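BtGH115A (Bacteroides thetaiotaomicron, PDB 5BY3) probably removes 4-O-methyl-glucuronic acid from decorated arabinogalactans, as a family GH115 alpha-glucuronidase. Local coordinates at residues Y392-W397 with W430-G435. Sequence-based numbering, arbitrary orientation.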
loop_
_atom_site.group_PDB
_atom_site.type_symbol
_atom_site.label_atom_id
_atom_site.label_comp_id
_atom_site.label_asym_id
_atom_site.label_seq_id
_atom_site.Cartn_x
_atom_site.Cartn_y
_atom_site.Cartn_z
ATOM N N TYR A 392 3.790 -1.616 5.429
ATOM C CA TYR A 392 3.576 -0.336 4.743
ATOM C C TYR A 392 2.094 0.049 4.763
ATOM O O TYR A 392 1.236 -0.838 4.748
ATOM C CB TYR A 392 4.053 -0.444 3.296
ATOM C CG TYR A 392 4.379 0.882 2.587
ATOM C CD1 TYR A 392 5.633 1.466 2.700
ATOM C CD2 TYR A 392 3.440 1.519 1.774
ATOM C CE1 TYR A 392 5.936 2.653 2.041
ATOM C CE2 TYR A 392 3.737 2.694 1.109
ATOM C CZ TYR A 392 4.991 3.254 1.249
ATOM O OH TYR A 392 5.309 4.414 0.599
ATOM N N HIS A 393 1.809 1.357 4.783
ATOM C CA HIS A 393 0.440 1.870 4.843
ATOM C C HIS A 393 0.024 2.602 3.582
ATOM O O HIS A 393 0.708 3.535 3.174
ATOM C CB HIS A 393 0.261 2.846 6.019
ATOM C CG HIS A 393 0.158 2.189 7.356
ATOM N ND1 HIS A 393 1.262 1.734 8.051
ATOM C CD2 HIS A 393 -0.913 1.933 8.140
ATOM C CE1 HIS A 393 0.872 1.220 9.204
ATOM N NE2 HIS A 393 -0.443 1.330 9.284
ATOM N N VAL A 394 -1.091 2.192 2.979
ATOM C CA VAL A 394 -1.814 3.071 2.010
ATOM C C VAL A 394 -3.159 3.544 2.590
ATOM O O VAL A 394 -3.943 4.204 1.930
ATOM C CB VAL A 394 -2.007 2.458 0.590
ATOM C CG1 VAL A 394 -0.660 2.252 -0.116
ATOM C CG2 VAL A 394 -2.821 1.178 0.644
ATOM N N SER A 395 -3.374 3.217 3.865
ATOM C CA SER A 395 -4.554 3.640 4.629
ATOM C C SER A 395 -4.197 3.741 6.130
ATOM O O SER A 395 -3.364 2.993 6.621
ATOM C CB SER A 395 -5.710 2.670 4.374
ATOM O OG SER A 395 -6.801 2.987 5.202
ATOM N N TYR A 396 -4.797 4.674 6.855
ATOM C CA TYR A 396 -4.433 4.786 8.252
ATOM C C TYR A 396 -5.433 5.511 9.110
ATOM O O TYR A 396 -6.106 6.439 8.655
ATOM C CB TYR A 396 -3.073 5.471 8.357
ATOM C CG TYR A 396 -2.551 5.683 9.732
ATOM C CD1 TYR A 396 -2.161 4.611 10.510
ATOM C CD2 TYR A 396 -2.416 6.971 10.252
ATOM C CE1 TYR A 396 -1.668 4.796 11.800
ATOM C CE2 TYR A 396 -1.884 7.174 11.525
ATOM C CZ TYR A 396 -1.524 6.073 12.301
ATOM O OH TYR A 396 -0.975 6.241 13.553
ATOM N N TRP A 397 -5.499 5.097 10.368
ATOM C CA TRP A 397 -6.259 5.832 11.400
ATOM C C TRP A 397 -5.245 6.278 12.436
ATOM O O TRP A 397 -4.590 5.440 13.033
ATOM C CB TRP A 397 -7.341 4.911 12.003
ATOM C CG TRP A 397 -7.909 5.278 13.380
ATOM C CD1 TRP A 397 -7.540 6.326 14.200
ATOM C CD2 TRP A 397 -8.928 4.583 14.077
ATOM N NE1 TRP A 397 -8.274 6.327 15.348
ATOM C CE2 TRP A 397 -9.126 5.263 15.321
ATOM C CE3 TRP A 397 -9.706 3.444 13.783
ATOM C CZ2 TRP A 397 -10.083 4.852 16.267
ATOM C CZ3 TRP A 397 -10.672 3.014 14.741
ATOM C CH2 TRP A 397 -10.849 3.727 15.966
ATOM N N TRP A 430 6.674 -8.480 2.649
ATOM C CA TRP A 430 6.009 -7.188 2.443
ATOM C C TRP A 430 4.521 -7.320 2.750
ATOM O O TRP A 430 3.835 -8.253 2.287
ATOM C CB TRP A 430 6.158 -6.762 1.003
ATOM C CG TRP A 430 7.498 -6.276 0.552
ATOM C CD1 TRP A 430 8.700 -6.337 1.219
ATOM C CD2 TRP A 430 7.772 -5.676 -0.709
ATOM N NE1 TRP A 430 9.694 -5.769 0.458
ATOM C CE2 TRP A 430 9.156 -5.353 -0.730
ATOM C CE3 TRP A 430 6.972 -5.345 -1.819
ATOM C CZ2 TRP A 430 9.764 -4.733 -1.823
ATOM C CZ3 TRP A 430 7.570 -4.725 -2.904
ATOM C CH2 TRP A 430 8.958 -4.428 -2.905
ATOM N N ILE A 431 4.035 -6.383 3.537
ATOM C CA ILE A 431 2.679 -6.409 4.018
ATOM C C ILE A 431 2.122 -5.012 3.939
ATOM O O ILE A 431 2.676 -4.031 4.545
ATOM C CB ILE A 431 2.553 -6.906 5.481
ATOM C CG1 ILE A 431 3.038 -8.352 5.656
ATOM C CG2 ILE A 431 1.107 -6.714 5.966
ATOM C CD1 ILE A 431 2.207 -9.463 5.009
ATOM N N LEU A 432 1.001 -4.932 3.207
ATOM C CA LEU A 432 0.332 -3.666 2.939
ATOM C C LEU A 432 -0.935 -3.472 3.777
ATOM O O LEU A 432 -1.860 -4.299 3.728
ATOM C CB LEU A 432 0.015 -3.597 1.451
ATOM C CG LEU A 432 -0.576 -2.332 0.804
ATOM C CD1 LEU A 432 0.286 -1.101 1.021
ATOM C CD2 LEU A 432 -0.721 -2.638 -0.666
ATOM N N ASN A 433 -0.996 -2.376 4.529
ATOM C CA ASN A 433 -2.257 -1.976 5.137
ATOM C C ASN A 433 -3.155 -1.356 4.089
ATOM O O ASN A 433 -2.795 -0.310 3.495
ATOM C CB ASN A 433 -2.029 -0.967 6.242
ATOM C CG ASN A 433 -3.286 -0.705 7.045
ATOM O OD1 ASN A 433 -4.393 -0.776 6.523
ATOM N ND2 ASN A 433 -3.123 -0.433 8.315
ATOM N N VAL A 434 -4.309 -1.993 3.846
ATOM C CA VAL A 434 -5.129 -1.642 2.665
ATOM C C VAL A 434 -6.517 -1.114 2.986
ATOM O O VAL A 434 -7.351 -0.940 2.059
ATOM C CB VAL A 434 -5.311 -2.814 1.678
ATOM C CG1 VAL A 434 -3.981 -3.257 1.119
ATOM C CG2 VAL A 434 -6.122 -3.958 2.300
ATOM N N GLY A 435 -6.783 -0.920 4.280
ATOM C CA GLY A 435 -8.088 -0.451 4.728
ATOM C C GLY A 435 -9.143 -1.477 4.334
ATOM O O GLY A 435 -9.035 -2.665 4.715
HETATM O O HOH W 1 -6.359 1.180 7.122
#
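OD1 of Asn-433 is gripped by two donors: it accepts a hydrogen bond from the backbone N of Gly-435 at 3.3 Å, closing an Asx turn, and another from a water at 2.8 Å. That water in turn takes the OG hydrogen of Ser-395, at 2.7 Å from OG, and so ties the asparagine to segment 392-397. With CG anti to its N (chi1 -170°), the amide also brings ND2 within 3.2 Å of CD2 of His-393, ring and amide planes 39° apart; ND2 hydrogen-bonds to the hydroxyl of Tyr-391. CB of Asn-433 sits over the imidazole of His-393 in an off-centre CH-pi contact. Replacing Asn-433 by an alanine would probably leave the Gly-435 N-H and the water without an acceptor and the Tyr-391 hydroxyl without its amide partner, letting the turn shift. The backbones pair in parallel: Tyr-392 N reaches Ile-431 O, Asn-433 N returns to Tyr-392 O at 2.7 Å, and Val-394 N meets Asn-433 O. On the face carrying Tyr-392 and Leu-432, CD1 of Leu-432 lies at the tyrosine ring edge; just past the strand, Val-394 CG1 meets Leu-432 CD1 at 3.7 Å. Tyr-392 and Val-394 pack against helix 411-423, Leu-432 against Phe-447 of helix 441-452. Helix 411-423 joins the two strands in a beta-alpha-beta unit of the TIM barrel, and the contact lies at their C-terminal ends, where the side chain of Ser-395 is about 5 Å from a bound nickel ion.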